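Outer membrane protein assembly factor BamA (Haemophilus ducreyi, PDB 4K3C) probably acts, as part of the outer membrane Bam complex, in assembling beta-barrel proteins and inserting them into the outer membrane. Local coordinates at residues Leu273-Arg278 and Asn297-Arg302; Glu283-Ser288 and Glu383-Gln388. All coordinates share one frame; numbering follows the deposited sequence.

Contact 1. Residues Leu273-Arg278 and Asn297-Arg302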
ATOM      1  N   LEU A 273      21.783   1.043 -22.290  1.00 48.58           N
ATOM      2  CA  LEU A 273      22.669   0.069 -21.656  1.00 44.31           C
ATOM      3  C   LEU A 273      24.094   0.111 -22.199  1.00 56.02           C
ATOM      4  O   LEU A 273      24.311   0.174 -23.407  1.00 61.13           O
ATOM      5  CB  LEU A 273      22.082  -1.345 -21.736  1.00 39.34           C
ATOM      6  CG  LEU A 273      20.902  -1.609 -20.784  1.00 42.45           C
ATOM      7  CD1 LEU A 273      19.579  -1.071 -21.321  1.00 38.79           C
ATOM      8  CD2 LEU A 273      20.783  -3.093 -20.411  1.00 45.95           C
ATOM      9  N   ARG A 274      25.057   0.097 -21.278  1.00 63.74           N
ATOM     10  CA  ARG A 274      26.485   0.102 -21.594  1.00 59.03           C
ATOM     11  C   ARG A 274      27.126  -1.062 -20.823  1.00 62.98           C
ATOM     12  O   ARG A 274      26.470  -1.661 -19.952  1.00 47.83           O
ATOM     13  CB  ARG A 274      27.114   1.443 -21.193  1.00 54.83           C
ATOM     14  CG  ARG A 274      27.334   1.630 -19.682  1.00 70.56           C
ATOM     15  CD  ARG A 274      27.250   3.097 -19.243  1.00 85.03           C
ATOM     16  NE  ARG A 274      28.189   3.952 -19.968  1.00106.40           N
ATOM     17  CZ  ARG A 274      28.047   5.269 -20.123  1.00116.22           C
ATOM     18  NH1 ARG A 274      26.993   5.898 -19.605  1.00112.47           N
ATOM     19  NH2 ARG A 274      28.962   5.959 -20.802  1.00117.94           N
ATOM     20  N   ASN A 275      28.392  -1.365 -21.123  1.00 74.22           N
ATOM     21  CA  ASN A 275      29.034  -2.572 -20.610  1.00 74.15           C
ATOM     22  C   ASN A 275      28.292  -3.697 -21.324  1.00 79.65           C
ATOM     23  O   ASN A 275      28.275  -3.729 -22.558  1.00 74.24           O
ATOM     24  CB  ASN A 275      28.946  -2.637 -19.064  1.00126.68           C
ATOM     25  CG  ASN A 275      29.609  -3.874 -18.454  1.00128.89           C
ATOM     26  OD1 ASN A 275      29.615  -4.954 -19.041  1.00132.01           O
ATOM     27  ND2 ASN A 275      30.135  -3.719 -17.241  1.00126.62           N
ATOM     28  N   VAL A 276      27.626  -4.564 -20.560  1.00 83.27           N
ATOM     29  CA  VAL A 276      26.969  -5.766 -21.088  1.00 68.48           C
ATOM     30  C   VAL A 276      27.986  -6.656 -21.778  1.00 65.08           C
ATOM     31  O   VAL A 276      28.229  -6.504 -22.980  1.00 57.56           O
ATOM     32  CB  VAL A 276      25.847  -5.451 -22.082  1.00 63.07           C
ATOM     33  CG1 VAL A 276      24.963  -6.664 -22.232  1.00 72.10           C
ATOM     34  CG2 VAL A 276      25.026  -4.267 -21.609  1.00 65.81           C
ATOM     35  N   GLU A 277      28.557  -7.594 -21.022  1.00 68.65           N
ATOM     36  CA  GLU A 277      29.774  -8.280 -21.461  1.00 72.15           C
ATOM     37  C   GLU A 277      29.539  -9.418 -22.430  1.00 67.90           C
ATOM     38  O   GLU A 277      30.424 -10.240 -22.649  1.00 81.56           O
ATOM     39  CB  GLU A 277      30.651  -8.721 -20.276  1.00 78.99           C
ATOM     40  CG  GLU A 277      30.293 -10.046 -19.626  1.00 78.21           C
ATOM     41  CD  GLU A 277      31.473 -11.001 -19.610  1.00 75.56           C
ATOM     42  OE1 GLU A 277      32.052 -11.247 -20.690  1.00 63.55           O
ATOM     43  OE2 GLU A 277      31.825 -11.501 -18.516  1.00 82.72           O
ATOM     44  N   ARG A 278      28.351  -9.439 -23.020  1.00 56.03           N
ATOM     45  CA  ARG A 278      28.043 -10.339 -24.132  1.00 61.47           C
ATOM     46  C   ARG A 278      27.969 -11.808 -23.746  1.00 58.06           C
ATOM     47  O   ARG A 278      28.969 -12.524 -23.770  1.00 56.75           O
ATOM     48  CB  ARG A 278      29.003 -10.135 -25.314  1.00 69.83           C
ATOM     49  CG  ARG A 278      28.658 -10.968 -26.538  1.00 72.29           C
ATOM     50  CD  ARG A 278      29.543 -10.633 -27.734  1.00 70.61           C
ATOM     51  NE  ARG A 278      29.093 -11.344 -28.927  1.00 70.42           N
ATOM     52  CZ  ARG A 278      29.891 -12.003 -29.759  1.00 70.79           C
ATOM     53  NH1 ARG A 278      31.199 -12.039 -29.551  1.00 78.35           N
ATOM     54  NH2 ARG A 278      29.375 -12.623 -30.807  1.00 66.80           N
ATOM     55  N   ASN A 297      35.170  -7.753 -30.932  1.00116.17           N
ATOM     56  CA  ASN A 297      34.640  -7.026 -29.790  1.00102.49           C
ATOM     57  C   ASN A 297      33.950  -7.979 -28.825  1.00 89.36           C
ATOM     58  O   ASN A 297      33.012  -8.688 -29.197  1.00 82.27           O
ATOM     59  CB  ASN A 297      33.641  -5.947 -30.237  1.00102.01           C
ATOM     60  CG  ASN A 297      34.278  -4.859 -31.098  1.00109.40           C
ATOM     61  OD1 ASN A 297      35.479  -4.886 -31.388  1.00112.80           O
ATOM     62  ND2 ASN A 297      33.464  -3.897 -31.521  1.00110.10           N
ATOM     63  N   SER A 298      34.437  -8.023 -27.591  1.00 89.69           N
ATOM     64  CA  SER A 298      33.604  -8.500 -26.501  1.00 89.87           C
ATOM     65  C   SER A 298      32.700  -7.314 -26.230  1.00 88.32           C
ATOM     66  O   SER A 298      32.999  -6.204 -26.683  1.00 99.44           O
ATOM     67  CB  SER A 298      34.428  -8.847 -25.262  1.00 88.19           C
ATOM     68  OG  SER A 298      35.039  -7.699 -24.702  1.00 88.52           O
ATOM     69  N   HIS A 299      31.596  -7.541 -25.527  1.00 72.61           N
ATOM     70  CA  HIS A 299      30.627  -6.474 -25.236  1.00 64.95           C
ATOM     71  C   HIS A 299      29.874  -5.961 -26.469  1.00 71.50           C
ATOM     72  O   HIS A 299      30.317  -6.133 -27.606  1.00 79.02           O
ATOM     73  CB  HIS A 299      31.290  -5.322 -24.481  1.00 59.52           C
ATOM     74  CG  HIS A 299      32.047  -5.762 -23.265  1.00 73.71           C
ATOM     75  ND1 HIS A 299      33.230  -6.468 -23.336  1.00 84.60           N
ATOM     76  CD2 HIS A 299      31.784  -5.607 -21.945  1.00 69.10           C
ATOM     77  CE1 HIS A 299      33.663  -6.725 -22.114  1.00 81.26           C
ATOM     78  NE2 HIS A 299      32.802  -6.215 -21.251  1.00 70.92           N
ATOM     79  N   TYR A 300      28.720  -5.343 -26.240  1.00 70.08           N
ATOM     80  CA  TYR A 300      27.892  -4.884 -27.348  1.00 71.65           C
ATOM     81  C   TYR A 300      28.017  -3.396 -27.590  1.00 76.30           C
ATOM     82  O   TYR A 300      28.203  -2.621 -26.654  1.00 72.22           O
ATOM     83  CB  TYR A 300      26.425  -5.190 -27.076  1.00 71.43           C
ATOM     84  CG  TYR A 300      26.144  -6.637 -26.804  1.00 72.10           C
ATOM     85  CD1 TYR A 300      26.134  -7.571 -27.834  1.00 73.28           C
ATOM     86  CD2 TYR A 300      25.886  -7.075 -25.522  1.00 72.44           C
ATOM     87  CE1 TYR A 300      25.882  -8.906 -27.584  1.00 65.25           C
ATOM     88  CE2 TYR A 300      25.624  -8.394 -25.266  1.00 64.83           C
ATOM     89  CZ  TYR A 300      25.628  -9.300 -26.298  1.00 60.84           C
ATOM     90  OH  TYR A 300      25.373 -10.609 -26.025  1.00 60.43           O
ATOM     91  N   ASP A 301      27.900  -3.000 -28.854  1.00 90.80           N
ATOM     92  CA  ASP A 301      27.693  -1.596 -29.175  1.00 94.59           C
ATOM     93  C   ASP A 301      26.391  -1.230 -28.484  1.00 89.29           C
ATOM     94  O   ASP A 301      25.360  -1.859 -28.726  1.00 93.90           O
ATOM     95  CB  ASP A 301      27.582  -1.378 -30.688  1.00103.43           C
ATOM     96  CG  ASP A 301      28.820  -1.840 -31.444  1.00114.58           C
ATOM     97  OD1 ASP A 301      29.896  -1.955 -30.819  1.00118.82           O
ATOM     98  OD2 ASP A 301      28.716  -2.089 -32.666  1.00117.86           O
ATOM     99  N   ARG A 302      26.457  -0.232 -27.611  1.00 79.61           N
ATOM    100  CA  ARG A 302      25.371   0.103 -26.698  1.00 75.89           C
ATOM    101  C   ARG A 302      23.948   0.025 -27.273  1.00 70.48           C
ATOM    102  O   ARG A 302      23.720   0.219 -28.465  1.00 64.58           O
ATOM    103  CB  ARG A 302      25.639   1.455 -26.031  1.00 88.03           C
ATOM    104  CG  ARG A 302      27.018   1.532 -25.372  1.00 98.79           C
ATOM    105  CD  ARG A 302      27.172   2.772 -24.491  1.00107.92           C
ATOM    106  NE  ARG A 302      27.097   4.028 -25.236  1.00115.77           N
ATOM    107  CZ  ARG A 302      27.423   5.214 -24.733  1.00118.84           C
ATOM    108  NH1 ARG A 302      27.325   6.309 -25.481  1.00116.43           N
ATOM    109  NH2 ARG A 302      27.854   5.307 -23.481  1.00118.57           N
TER
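Tyr300 sits between Val276 and Arg278, and this buried cluster is the close-packed half of the contact. One face of the phenol ring receives Arg278 CB, 4.0 Å from the ring centroid, while Val276 CG1 meets the ring edge at CD2, 3.4 Å away. A broad aromatic suits the place because it can take a methyl at its rim and an aliphatic chain over its face together. With CG anti to the backbone N (chi1 -175°), the Arg278 chain runs extended across the tyrosine, and its guanidinium, beyond the ring, forms a salt bridge with Glu283. Val276 O takes a weak hydrogen bond from Tyr300 N, 3.5 Å long, and a CA-H...O contact from His299 CA.

Next to it, His299 lays a ring face against the backbone of Glu277, with Glu277 CA 3.7 Å from the ring centroid. A hydrogen bond of 2.6 Å between Ser298 OG and His299 ND1 limits the rotation of that imidazole. The solvent side is looser: Arg274 and Arg302 run alongside each other with guanidinium planes 79° apart, two like charges whose exposed ends are doubtfully placed at this resolution. The whole is the pinched base of an extracellular loop joining neighbouring antiparallel strands of an Omp85 barrel.

Contact 2. Residues Glu283-Ser288 and Glu383-Gln388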
ATOM      1  N   GLU A 283      22.513 -12.277 -26.169  1.00 50.88           N
ATOM      2  CA  GLU A 283      22.784 -12.089 -27.596  1.00 67.23           C
ATOM      3  C   GLU A 283      21.512 -12.296 -28.413  1.00 68.95           C
ATOM      4  O   GLU A 283      21.217 -11.550 -29.363  1.00 58.41           O
ATOM      5  CB  GLU A 283      23.870 -13.062 -28.071  1.00 62.47           C
ATOM      6  CG  GLU A 283      25.216 -12.411 -28.338  1.00 60.32           C
ATOM      7  CD  GLU A 283      25.651 -12.595 -29.752  1.00 68.28           C
ATOM      8  OE1 GLU A 283      24.758 -12.755 -30.605  1.00 75.34           O
ATOM      9  OE2 GLU A 283      26.872 -12.595 -30.018  1.00 73.22           O
ATOM     10  N   LYS A 284      20.761 -13.312 -28.005  1.00 65.46           N
ATOM     11  CA  LYS A 284      19.522 -13.681 -28.652  1.00 64.47           C
ATOM     12  C   LYS A 284      18.582 -12.491 -28.661  1.00 63.25           C
ATOM     13  O   LYS A 284      17.812 -12.315 -29.602  1.00 61.44           O
ATOM     14  CB  LYS A 284      18.908 -14.849 -27.899  1.00 64.20           C
ATOM     15  CG  LYS A 284      18.004 -15.700 -28.716  1.00 69.62           C
ATOM     16  CD  LYS A 284      17.904 -17.067 -28.083  1.00 68.94           C
ATOM     17  CE  LYS A 284      19.260 -17.729 -27.999  1.00 71.02           C
ATOM     18  NZ  LYS A 284      19.132 -19.152 -27.573  1.00 76.11           N
ATOM     19  N   TYR A 285      18.668 -11.676 -27.609  1.00 62.37           N
ATOM     20  CA  TYR A 285      17.892 -10.441 -27.501  1.00 58.88           C
ATOM     21  C   TYR A 285      18.479  -9.326 -28.340  1.00 59.91           C
ATOM     22  O   TYR A 285      17.759  -8.572 -28.993  1.00 60.39           O
ATOM     23  CB  TYR A 285      17.852  -9.933 -26.063  1.00 52.56           C
ATOM     24  CG  TYR A 285      17.299  -8.531 -25.993  1.00 52.44           C
ATOM     25  CD1 TYR A 285      15.988  -8.271 -26.373  1.00 52.78           C
ATOM     26  CD2 TYR A 285      18.082  -7.464 -25.576  1.00 57.46           C
ATOM     27  CE1 TYR A 285      15.461  -6.999 -26.318  1.00 54.85           C
ATOM     28  CE2 TYR A 285      17.560  -6.174 -25.524  1.00 59.52           C
ATOM     29  CZ  TYR A 285      16.245  -5.955 -25.898  1.00 56.37           C
ATOM     30  OH  TYR A 285      15.699  -4.698 -25.854  1.00 52.87           O
ATOM     31  N   VAL A 286      19.794  -9.198 -28.259  1.00 61.18           N
ATOM     32  CA  VAL A 286      20.507  -8.188 -29.003  1.00 63.06           C
ATOM     33  C   VAL A 286      20.210  -8.388 -30.479  1.00 70.94           C
ATOM     34  O   VAL A 286      19.849  -7.438 -31.179  1.00 74.10           O
ATOM     35  CB  VAL A 286      22.012  -8.278 -28.729  1.00 62.59           C
ATOM     36  CG1 VAL A 286      22.816  -7.596 -29.843  1.00 66.75           C
ATOM     37  CG2 VAL A 286      22.328  -7.681 -27.369  1.00 54.55           C
ATOM     38  N   ASN A 287      20.329  -9.630 -30.944  1.00 69.90           N
ATOM     39  CA  ASN A 287      20.034  -9.925 -32.339  1.00 65.67           C
ATOM     40  C   ASN A 287      18.556  -9.739 -32.640  1.00 76.71           C
ATOM     41  O   ASN A 287      18.207  -9.207 -33.693  1.00 80.92           O
ATOM     42  CB  ASN A 287      20.486 -11.329 -32.721  1.00 55.74           C
ATOM     43  CG  ASN A 287      21.921 -11.372 -33.164  1.00 65.82           C
ATOM     44  OD1 ASN A 287      22.780 -11.882 -32.457  1.00 76.51           O
ATOM     45  ND2 ASN A 287      22.190 -10.848 -34.349  1.00 75.00           N
ATOM     46  N   SER A 288      17.697 -10.157 -31.708  1.00 75.62           N
ATOM     47  CA  SER A 288      16.250 -10.026 -31.877  1.00 68.63           C
ATOM     48  C   SER A 288      15.879  -8.599 -32.268  1.00 68.38           C
ATOM     49  O   SER A 288      14.969  -8.377 -33.070  1.00 73.74           O
ATOM     50  CB  SER A 288      15.528 -10.419 -30.594  1.00 66.54           C
ATOM     51  OG  SER A 288      14.460  -9.530 -30.319  1.00 69.80           O
ATOM     52  N   GLU A 383      12.768 -10.973 -28.401  1.00 48.03           N
ATOM     53  CA  GLU A 383      13.025 -11.610 -27.119  1.00 54.60           C
ATOM     54  C   GLU A 383      12.713 -10.648 -25.969  1.00 50.95           C
ATOM     55  O   GLU A 383      12.728  -9.438 -26.139  1.00 44.20           O
ATOM     56  CB  GLU A 383      14.473 -12.102 -27.041  1.00 58.81           C
ATOM     57  CG  GLU A 383      14.597 -13.593 -26.780  1.00 62.44           C
ATOM     58  CD  GLU A 383      13.952 -14.422 -27.874  1.00 63.66           C
ATOM     59  OE1 GLU A 383      14.521 -14.456 -28.981  1.00 64.66           O
ATOM     60  OE2 GLU A 383      12.881 -15.030 -27.632  1.00 61.56           O
ATOM     61  N   VAL A 384      12.412 -11.189 -24.797  1.00 59.93           N
ATOM     62  CA  VAL A 384      12.237 -10.343 -23.624  1.00 55.70           C
ATOM     63  C   VAL A 384      13.558  -9.640 -23.318  1.00 47.04           C
ATOM     64  O   VAL A 384      14.616 -10.265 -23.313  1.00 54.18           O
ATOM     65  CB  VAL A 384      11.764 -11.158 -22.398  1.00 56.00           C
ATOM     66  CG1 VAL A 384      11.863 -10.317 -21.154  1.00 32.36           C
ATOM     67  CG2 VAL A 384      10.323 -11.676 -22.601  1.00 33.59           C
ATOM     68  N   PRO A 385      13.510  -8.333 -23.091  1.00 40.52           N
ATOM     69  CA  PRO A 385      14.750  -7.603 -22.822  1.00 49.14           C
ATOM     70  C   PRO A 385      15.455  -8.184 -21.602  1.00 49.46           C
ATOM     71  O   PRO A 385      14.852  -8.155 -20.535  1.00 46.69           O
ATOM     72  CB  PRO A 385      14.259  -6.190 -22.496  1.00 47.80           C
ATOM     73  CG  PRO A 385      12.938  -6.069 -23.119  1.00 36.55           C
ATOM     74  CD  PRO A 385      12.333  -7.452 -23.131  1.00 43.51           C
ATOM     75  N   PHE A 386      16.693  -8.662 -21.752  1.00 49.84           N
ATOM     76  CA  PHE A 386      17.393  -9.421 -20.702  1.00 50.87           C
ATOM     77  C   PHE A 386      17.486  -8.754 -19.336  1.00 44.81           C
ATOM     78  O   PHE A 386      17.643  -9.425 -18.311  1.00 40.24           O
ATOM     79  CB  PHE A 386      18.797  -9.827 -21.155  1.00 55.37           C
ATOM     80  CG  PHE A 386      19.699  -8.665 -21.502  1.00 52.86           C
ATOM     81  CD1 PHE A 386      20.391  -7.974 -20.520  1.00 40.17           C
ATOM     82  CD2 PHE A 386      19.887  -8.294 -22.827  1.00 61.20           C
ATOM     83  CE1 PHE A 386      21.233  -6.926 -20.855  1.00 45.67           C
ATOM     84  CE2 PHE A 386      20.730  -7.236 -23.170  1.00 54.80           C
ATOM     85  CZ  PHE A 386      21.402  -6.553 -22.186  1.00 42.89           C
ATOM     86  N   TYR A 387      17.402  -7.437 -19.320  1.00 32.44           N
ATOM     87  CA  TYR A 387      17.487  -6.698 -18.070  1.00 40.00           C
ATOM     88  C   TYR A 387      16.142  -6.619 -17.382  1.00 38.23           C
ATOM     89  O   TYR A 387      15.992  -5.925 -16.386  1.00 42.76           O
ATOM     90  CB  TYR A 387      18.024  -5.287 -18.318  1.00 45.82           C
ATOM     91  CG  TYR A 387      17.320  -4.493 -19.409  1.00 40.49           C
ATOM     92  CD1 TYR A 387      17.732  -4.570 -20.734  1.00 41.25           C
ATOM     93  CD2 TYR A 387      16.264  -3.651 -19.106  1.00 32.80           C
ATOM     94  CE1 TYR A 387      17.104  -3.834 -21.721  1.00 46.60           C
ATOM     95  CE2 TYR A 387      15.630  -2.909 -20.082  1.00 38.10           C
ATOM     96  CZ  TYR A 387      16.054  -2.994 -21.388  1.00 49.15           C
ATOM     97  OH  TYR A 387      15.424  -2.243 -22.363  1.00 50.48           O
ATOM     98  N   GLN A 388      15.168  -7.322 -17.945  1.00 44.00           N
ATOM     99  CA  GLN A 388      13.799  -7.321 -17.460  1.00 42.76           C
ATOM    100  C   GLN A 388      13.474  -8.720 -16.947  1.00 51.27           C
ATOM    101  O   GLN A 388      12.310  -9.077 -16.784  1.00 56.11           O
ATOM    102  CB  GLN A 388      12.862  -6.975 -18.615  1.00 44.01           C
ATOM    103  CG  GLN A 388      11.620  -6.229 -18.218  1.00 58.76           C
ATOM    104  CD  GLN A 388      11.871  -4.746 -18.039  1.00 66.01           C
ATOM    105  OE1 GLN A 388      12.991  -4.271 -18.218  1.00 60.64           O
ATOM    106  NE2 GLN A 388      10.826  -4.006 -17.688  1.00 75.95           N
TER
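Ser288 OG accepts a hydrogen bond from Glu383 N, 2.9 Å long with an angle of 157° at the hydrogen, fastening the end of helix 280-288 to the backbone of the segment opposite. Serine fits here because its short side chain brings a hydroxyl to the amide without holding the backbones far apart.

One turn back along the helix, Tyr285 fills the middle of the contact. A chi1 of 169° swings the ring away from the backbone N, out from the helix and along residues 383-387. Pro385 CA lies over one face, 3.7 Å from the ring centroid, and Pro385 CB comes to 3.9 Å from Tyr285 CZ. Glu383 O approaches the ring edge, 3.5 Å from CD1. Phe386 meets the same ring from another quarter, its CD2 3.4 Å from Tyr285 CD2 and the planes 78° apart, an oblique pairing of two apolar surfaces. The phenol oxygen is buried but satisfied by a hydrogen bond to Asn344, so tyrosine serves as both apolar filler and polar reach.

Toward the margin, the aliphatic part of Lys284 passes the carboxylate of Glu383, which forms its salt bridge with Lys468 instead. Such a helix of extracellular loop 4 docking on loop 6 is characteristic of the loop dome that closes the outer end of the BamA barrel.

Overall arrangement
In this construct, which lacks the first three POTRA domains, the chain passes from the remaining POTRA region into the barrel and climbs strand 260-274, at whose end contact 1 begins. Helix 280-288 follows, and the chain returns at 297-302, where contact 1 closes this extracellular loop before strand 303-317. The helix thus lies inside the loop closed by contact 1, yet its partner, 383-388, comes some 95 residues later, after strand 366-378, so the two contacts cross rather than nest. Their centres are about 13 Å apart, and they meet directly: Tyr300 packs on Glu283, Val276 on Phe386 and Leu273 on Tyr387. Together they tie neighbouring barrel strands, the loop helix and the later long loop into one cluster.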